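Long-range contacts in aeromonas extracellular serine protease (Aeromonas sobria, PDB 3WQB), which preferentially cleaves peptide bonds following two basic residues, one of them lysine, as a calcium-binding serine protease of the furin-like subtilase family and a probable virulence factor: residues S509-S514 with T572-R577; Y228-T233 with V561-R566. The protein carries 1 engineered substitution. All blocks are in the same frame, centred on the assembly; numbering follows the deposited sequence.

Contact 1: residues S509-S514 with T572-R577; sequences SLVGQS and TTLTER
The carboxylate of Glu576 turns one face to Val511, whose CG1 methyl lies almost squarely over it, 3.7 Å from CD. A branched aliphatic residue suits this place, since it covers the buried acid without competing for its oxygens. Both oxygens have polar partners: OE2 takes salt bridges from Arg232 and Arg559, and OE1 accepts a hydrogen bond from a water, 2.7 Å away. That water stands slightly to the Val511 side of the carboxylate plane and also hydrogen-bonds Ser514 OG, again at 2.7 Å, so it joins the first turn of the helix to the acid where no direct hydrogen bond spans the two segments. With two arginines on OE2, Glu576 is probably ionised.

The second flat group is the carbonyl of Ser514, and Leu574 rests a methyl on the face of it, Leu574 CD1 lying 3.5 Å from Ser514 C. With CG opposite the backbone N (chi1 -179°), Leu574 reaches away from its strand toward the helix. Its other methyl, CD2, meets Val511 CG2 at 4.1 Å. Ser514 is small enough for its OG to come within 3.3 Å of the Glu576 CA, bringing helix and strand close together.

Val511 is the N-cap residue of helix 512-520, which packs here against strand 571-576, an edge strand of a four-stranded antiparallel sheet. Leu515 and Gln518 of the helix continue the cover over Leu574, while Val511 also touches Leu230 and Arg232 of strand 228-233, two strands further across the sheet.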
loop_
_atom_site.group_PDB
_atom_site.type_symbol
_atom_site.label_atom_id
_atom_site.label_comp_id
_atom_site.label_asym_id
_atom_site.label_seq_id
_atom_site.Cartn_x
_atom_site.Cartn_y
_atom_site.Cartn_z
ATOM N N SER A 509 -0.782 9.426 -12.633
ATOM C CA SER A 509 -0.233 8.523 -13.636
ATOM C C SER A 509 -1.259 7.825 -14.529
ATOM O O SER A 509 -0.894 6.920 -15.278
ATOM C CB SER A 509 0.683 7.489 -12.969
ATOM O OG SER A 509 -0.074 6.555 -12.218
ATOM N N LEU A 510 -2.527 8.237 -14.464
ATOM C CA LEU A 510 -3.552 7.654 -15.343
ATOM C C LEU A 510 -3.451 8.167 -16.777
ATOM O O LEU A 510 -4.421 8.675 -17.344
ATOM C CB LEU A 510 -4.964 7.867 -14.779
ATOM C CG LEU A 510 -5.245 7.206 -13.431
ATOM C CD1 LEU A 510 -6.638 7.569 -12.951
ATOM C CD2 LEU A 510 -5.075 5.693 -13.529
ATOM N N VAL A 511 -2.276 7.977 -17.364
ATOM C CA VAL A 511 -1.966 8.474 -18.710
ATOM C C VAL A 511 -2.218 7.427 -19.808
ATOM O O VAL A 511 -1.836 7.625 -20.968
ATOM C CB VAL A 511 -0.500 8.978 -18.778
ATOM C CG1 VAL A 511 -0.275 10.143 -17.810
ATOM C CG2 VAL A 511 0.489 7.827 -18.502
ATOM N N GLY A 512 -2.870 6.325 -19.435
ATOM C CA GLY A 512 -3.092 5.197 -20.331
ATOM C C GLY A 512 -3.902 5.498 -21.573
ATOM O O GLY A 512 -3.759 4.800 -22.580
ATOM N N GLN A 513 -4.751 6.521 -21.525
ATOM C CA GLN A 513 -5.518 6.891 -22.716
ATOM C C GLN A 513 -4.595 7.426 -23.804
ATOM O O GLN A 513 -4.750 7.077 -24.979
ATOM C CB GLN A 513 -6.598 7.908 -22.382
ATOM C CG GLN A 513 -7.650 7.383 -21.429
ATOM C CD GLN A 513 -8.457 8.504 -20.792
ATOM O OE1 GLN A 513 -7.904 9.427 -20.192
ATOM N NE2 GLN A 513 -9.769 8.428 -20.927
ATOM N N SER A 514 -3.623 8.242 -23.403
ATOM C CA SER A 514 -2.613 8.757 -24.318
ATOM C C SER A 514 -1.686 7.647 -24.806
ATOM O O SER A 514 -1.341 7.594 -25.991
ATOM C CB SER A 514 -1.814 9.887 -23.668
ATOM O OG SER A 514 -2.651 11.003 -23.429
ATOM N N THR A 572 11.016 7.362 -25.157
ATOM C CA THR A 572 9.945 7.903 -25.990
ATOM C C THR A 572 9.309 9.065 -25.228
ATOM O O THR A 572 9.374 9.125 -23.997
ATOM C CB THR A 572 8.837 6.834 -26.259
ATOM O OG1 THR A 572 9.428 5.589 -26.647
ATOM C CG2 THR A 572 7.877 7.287 -27.363
ATOM N N THR A 573 8.710 10.000 -25.954
ATOM C CA THR A 573 7.856 11.001 -25.326
ATOM C C THR A 573 6.392 10.685 -25.612
ATOM O O THR A 573 6.012 10.382 -26.744
ATOM C CB THR A 573 8.221 12.441 -25.752
ATOM O OG1 THR A 573 9.496 12.785 -25.198
ATOM C CG2 THR A 573 7.177 13.446 -25.245
ATOM N N LEU A 574 5.584 10.728 -24.561
ATOM C CA LEU A 574 4.149 10.583 -24.678
ATOM C C LEU A 574 3.546 11.959 -24.447
ATOM O O LEU A 574 3.870 12.625 -23.467
ATOM C CB LEU A 574 3.643 9.584 -23.633
ATOM C CG LEU A 574 2.152 9.249 -23.578
ATOM C CD1 LEU A 574 1.699 8.540 -24.847
ATOM C CD2 LEU A 574 1.855 8.409 -22.346
ATOM N N THR A 575 2.695 12.393 -25.370
ATOM C CA THR A 575 2.001 13.664 -25.229
ATOM C C THR A 575 0.565 13.404 -24.814
ATOM O O THR A 575 -0.133 12.588 -25.427
ATOM C CB THR A 575 2.055 14.493 -26.530
ATOM O OG1 THR A 575 3.425 14.670 -26.912
ATOM C CG2 THR A 575 1.402 15.867 -26.335
ATOM N N GLU A 576 0.144 14.075 -23.744
ATOM C CA GLU A 576 -1.245 14.034 -23.323
ATOM C C GLU A 576 -1.965 15.193 -23.983
ATOM O O GLU A 576 -1.728 16.356 -23.642
ATOM C CB GLU A 576 -1.377 14.202 -21.815
ATOM C CG GLU A 576 -0.862 13.082 -20.954
ATOM C CD GLU A 576 -1.354 13.263 -19.539
ATOM O OE1 GLU A 576 -2.544 12.981 -19.290
ATOM O OE2 GLU A 576 -0.564 13.717 -18.686
ATOM N N ARG A 577 -2.845 14.868 -24.918
ATOM C CA ARG A 577 -3.624 15.886 -25.620
ATOM C C ARG A 577 -4.879 16.210 -24.816
ATOM O O ARG A 577 -5.554 15.313 -24.302
ATOM C CB ARG A 577 -3.994 15.395 -27.018
ATOM C CG ARG A 577 -2.826 14.806 -27.798
ATOM C CD ARG A 577 -2.142 15.846 -28.674
ATOM N NE ARG A 577 -0.787 15.446 -29.055
ATOM C CZ ARG A 577 -0.486 14.578 -30.020
ATOM N NH1 ARG A 577 -1.444 13.993 -30.731
ATOM N NH2 ARG A 577 0.784 14.293 -30.278
HETATM O O HOH W 1 -3.693 11.138 -20.972
#

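Contact 2: residues Y228-T233 with V561-R566; sequences YVLNRT and VSLLNR
Val229 and Leu564 form a hydrogen-bonded antiparallel pair: Val229 N gives to Leu564 O at 2.9 Å, and Leu564 N returns a bond to Val229 O at 2.8 Å. Likewise, Ser562 N reaches Asn231 O at 2.8 Å, nearly along the C=O axis (173°), whereas the return bond from Asn231 N to Ser562 O is longer, 3.2 Å.

The polar ends of Arg232 and Asn565 find their partners outside the two strands. Arg232 gives NE to Phe507 O and NH2 to Asn508 O, and pairs NH1 with Glu576 OE2 in a salt bridge. Asn565 OD1 is met by Thr568 N. Within its own strand, Asn231 ND2 bonds weakly to Arg232 O. Leucines suit the buried middle of the face that also carries Tyr228 and Val561, where CD2 of Leu230 and CD2 of Leu563 meet at 3.5 Å, their chains side by side. On the other face Val229 CG2 rests against the aliphatic CD of Arg566, 3.6 Å away.

The two strands are the inner pair of a four-stranded antiparallel sheet, flanked by 222-225 and 571-576. Strand 228-233 comes from the subtilase part and 559-565 from the P-domain, so both share the sheet; helix 512-520 covers Leu563.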
loop_
_atom_site.group_PDB
_atom_site.type_symbol
_atom_site.label_atom_id
_atom_site.label_comp_id
_atom_site.label_asym_id
_atom_site.label_seq_id
_atom_site.Cartn_x
_atom_site.Cartn_y
_atom_site.Cartn_z
ATOM N N TYR A 228 8.692 -0.827 -18.367
ATOM C CA TYR A 228 8.822 0.598 -18.701
ATOM C C TYR A 228 8.842 1.439 -17.437
ATOM O O TYR A 228 8.226 1.078 -16.435
ATOM C CB TYR A 228 7.662 1.077 -19.584
ATOM C CG TYR A 228 7.696 0.560 -21.006
ATOM C CD1 TYR A 228 7.254 -0.730 -21.310
ATOM C CD2 TYR A 228 8.160 1.364 -22.053
ATOM C CE1 TYR A 228 7.281 -1.213 -22.615
ATOM C CE2 TYR A 228 8.186 0.892 -23.368
ATOM C CZ TYR A 228 7.746 -0.396 -23.640
ATOM O OH TYR A 228 7.770 -0.870 -24.932
ATOM N N VAL A 229 9.557 2.556 -17.487
ATOM C CA VAL A 229 9.516 3.556 -16.427
ATOM C C VAL A 229 8.923 4.838 -17.007
ATOM O O VAL A 229 9.331 5.294 -18.082
ATOM C CB VAL A 229 10.915 3.836 -15.813
ATOM C CG1 VAL A 229 10.814 4.822 -14.653
ATOM C CG2 VAL A 229 11.578 2.551 -15.335
ATOM N N LEU A 230 7.946 5.399 -16.299
ATOM C CA LEU A 230 7.284 6.636 -16.710
ATOM C C LEU A 230 7.478 7.731 -15.676
ATOM O O LEU A 230 7.398 7.481 -14.474
ATOM C CB LEU A 230 5.775 6.429 -16.913
ATOM C CG LEU A 230 5.282 5.387 -17.912
ATOM C CD1 LEU A 230 5.228 4.008 -17.251
ATOM C CD2 LEU A 230 3.897 5.798 -18.428
ATOM N N ASN A 231 7.711 8.950 -16.152
ATOM C CA ASN A 231 7.743 10.131 -15.298
ATOM C C ASN A 231 7.355 11.344 -16.126
ATOM O O ASN A 231 7.564 11.351 -17.340
ATOM C CB ASN A 231 9.138 10.338 -14.681
ATOM C CG ASN A 231 10.184 10.744 -15.711
ATOM O OD1 ASN A 231 10.697 9.914 -16.456
ATOM N ND2 ASN A 231 10.501 12.030 -15.749
ATOM N N ARG A 232 6.793 12.356 -15.474
ATOM C CA ARG A 232 6.458 13.603 -16.149
ATOM C C ARG A 232 7.720 14.392 -16.404
ATOM O O ARG A 232 8.631 14.421 -15.580
ATOM C CB ARG A 232 5.478 14.440 -15.322
ATOM C CG ARG A 232 4.143 13.744 -15.128
ATOM C CD ARG A 232 3.051 14.683 -14.645
ATOM N NE ARG A 232 1.740 14.034 -14.721
ATOM C CZ ARG A 232 1.047 13.895 -15.851
ATOM N NH1 ARG A 232 1.525 14.389 -16.992
ATOM N NH2 ARG A 232 -0.128 13.288 -15.854
ATOM N N THR A 233 7.773 15.016 -17.572
ATOM C CA THR A 233 8.818 15.982 -17.860
ATOM C C THR A 233 8.163 17.354 -17.832
ATOM O O THR A 233 6.942 17.465 -17.920
ATOM C CB THR A 233 9.516 15.689 -19.205
ATOM O OG1 THR A 233 10.555 16.654 -19.424
ATOM C CG2 THR A 233 8.538 15.726 -20.364
ATOM N N VAL A 561 5.195 13.150 -21.074
ATOM C CA VAL A 561 5.614 12.103 -20.165
ATOM C C VAL A 561 6.747 11.340 -20.836
ATOM O O VAL A 561 6.645 10.974 -22.008
ATOM C CB VAL A 561 4.435 11.151 -19.854
ATOM C CG1 VAL A 561 4.878 9.987 -18.974
ATOM C CG2 VAL A 561 3.290 11.922 -19.187
ATOM N N SER A 562 7.821 11.115 -20.089
ATOM C CA SER A 562 8.969 10.359 -20.569
ATOM C C SER A 562 8.713 8.870 -20.333
ATOM O O SER A 562 8.350 8.454 -19.214
ATOM C CB SER A 562 10.246 10.801 -19.837
ATOM O OG SER A 562 10.427 12.216 -19.874
ATOM N N LEU A 563 8.884 8.084 -21.390
ATOM C CA LEU A 563 8.742 6.637 -21.353
ATOM C C LEU A 563 10.103 5.992 -21.578
ATOM O O LEU A 563 10.738 6.217 -22.614
ATOM C CB LEU A 563 7.772 6.156 -22.438
ATOM C CG LEU A 563 6.423 6.847 -22.627
ATOM C CD1 LEU A 563 5.829 6.454 -23.964
ATOM C CD2 LEU A 563 5.500 6.456 -21.495
ATOM N N LEU A 564 10.556 5.200 -20.611
ATOM C CA LEU A 564 11.820 4.469 -20.730
ATOM C C LEU A 564 11.563 2.988 -20.895
ATOM O O LEU A 564 10.961 2.365 -20.026
ATOM C CB LEU A 564 12.703 4.709 -19.502
ATOM C CG LEU A 564 13.974 3.865 -19.325
ATOM C CD1 LEU A 564 15.003 4.201 -20.403
ATOM C CD2 LEU A 564 14.568 4.089 -17.941
ATOM N N ASN A 565 12.017 2.428 -22.010
ATOM C CA ASN A 565 12.059 0.983 -22.180
ATOM C C ASN A 565 13.283 0.466 -21.417
ATOM O O ASN A 565 14.414 0.757 -21.793
ATOM C CB ASN A 565 12.163 0.658 -23.674
ATOM C CG ASN A 565 12.075 -0.832 -23.966
ATOM O OD1 ASN A 565 12.787 -1.639 -23.374
ATOM N ND2 ASN A 565 11.206 -1.195 -24.901
ATOM N N ARG A 566 13.064 -0.290 -20.342
ATOM C CA ARG A 566 14.162 -0.648 -19.430
ATOM C C ARG A 566 15.184 -1.596 -20.055
ATOM O O ARG A 566 16.371 -1.557 -19.714
ATOM C CB ARG A 566 13.622 -1.240 -18.127
ATOM C CG ARG A 566 12.773 -0.263 -17.333
ATOM C CD ARG A 566 12.261 -0.889 -16.051
ATOM N NE ARG A 566 13.256 -0.827 -14.983
ATOM C CZ ARG A 566 13.027 -1.173 -13.720
ATOM N NH1 ARG A 566 11.828 -1.612 -13.347
ATOM N NH2 ARG A 566 14.000 -1.081 -12.824
#

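Contacts 1 and 2 reach the same four-stranded sheet, their centres 10 Å apart. Strands 559-565 and 571-576, consecutive in the chain, are neighbours in it, with a probable hydrogen bond from Leu574 N to Val561 O (2.8 Å). Directly between the contacts runs the salt bridge of Glu576 OE2 with Arg232 NH1, 2.8 Å, which ties the subtilase part to the P-domain; Val511 CG1 packs 3.7 Å from Arg232 NH2 beside it. This charged cluster lies near the third calcium site without belonging to it: the side chains of Glu576 and Arg232 are about 9 and 11 Å from the calcium ion, and about 6 and 7 Å from the side chain of its ligand Asp488.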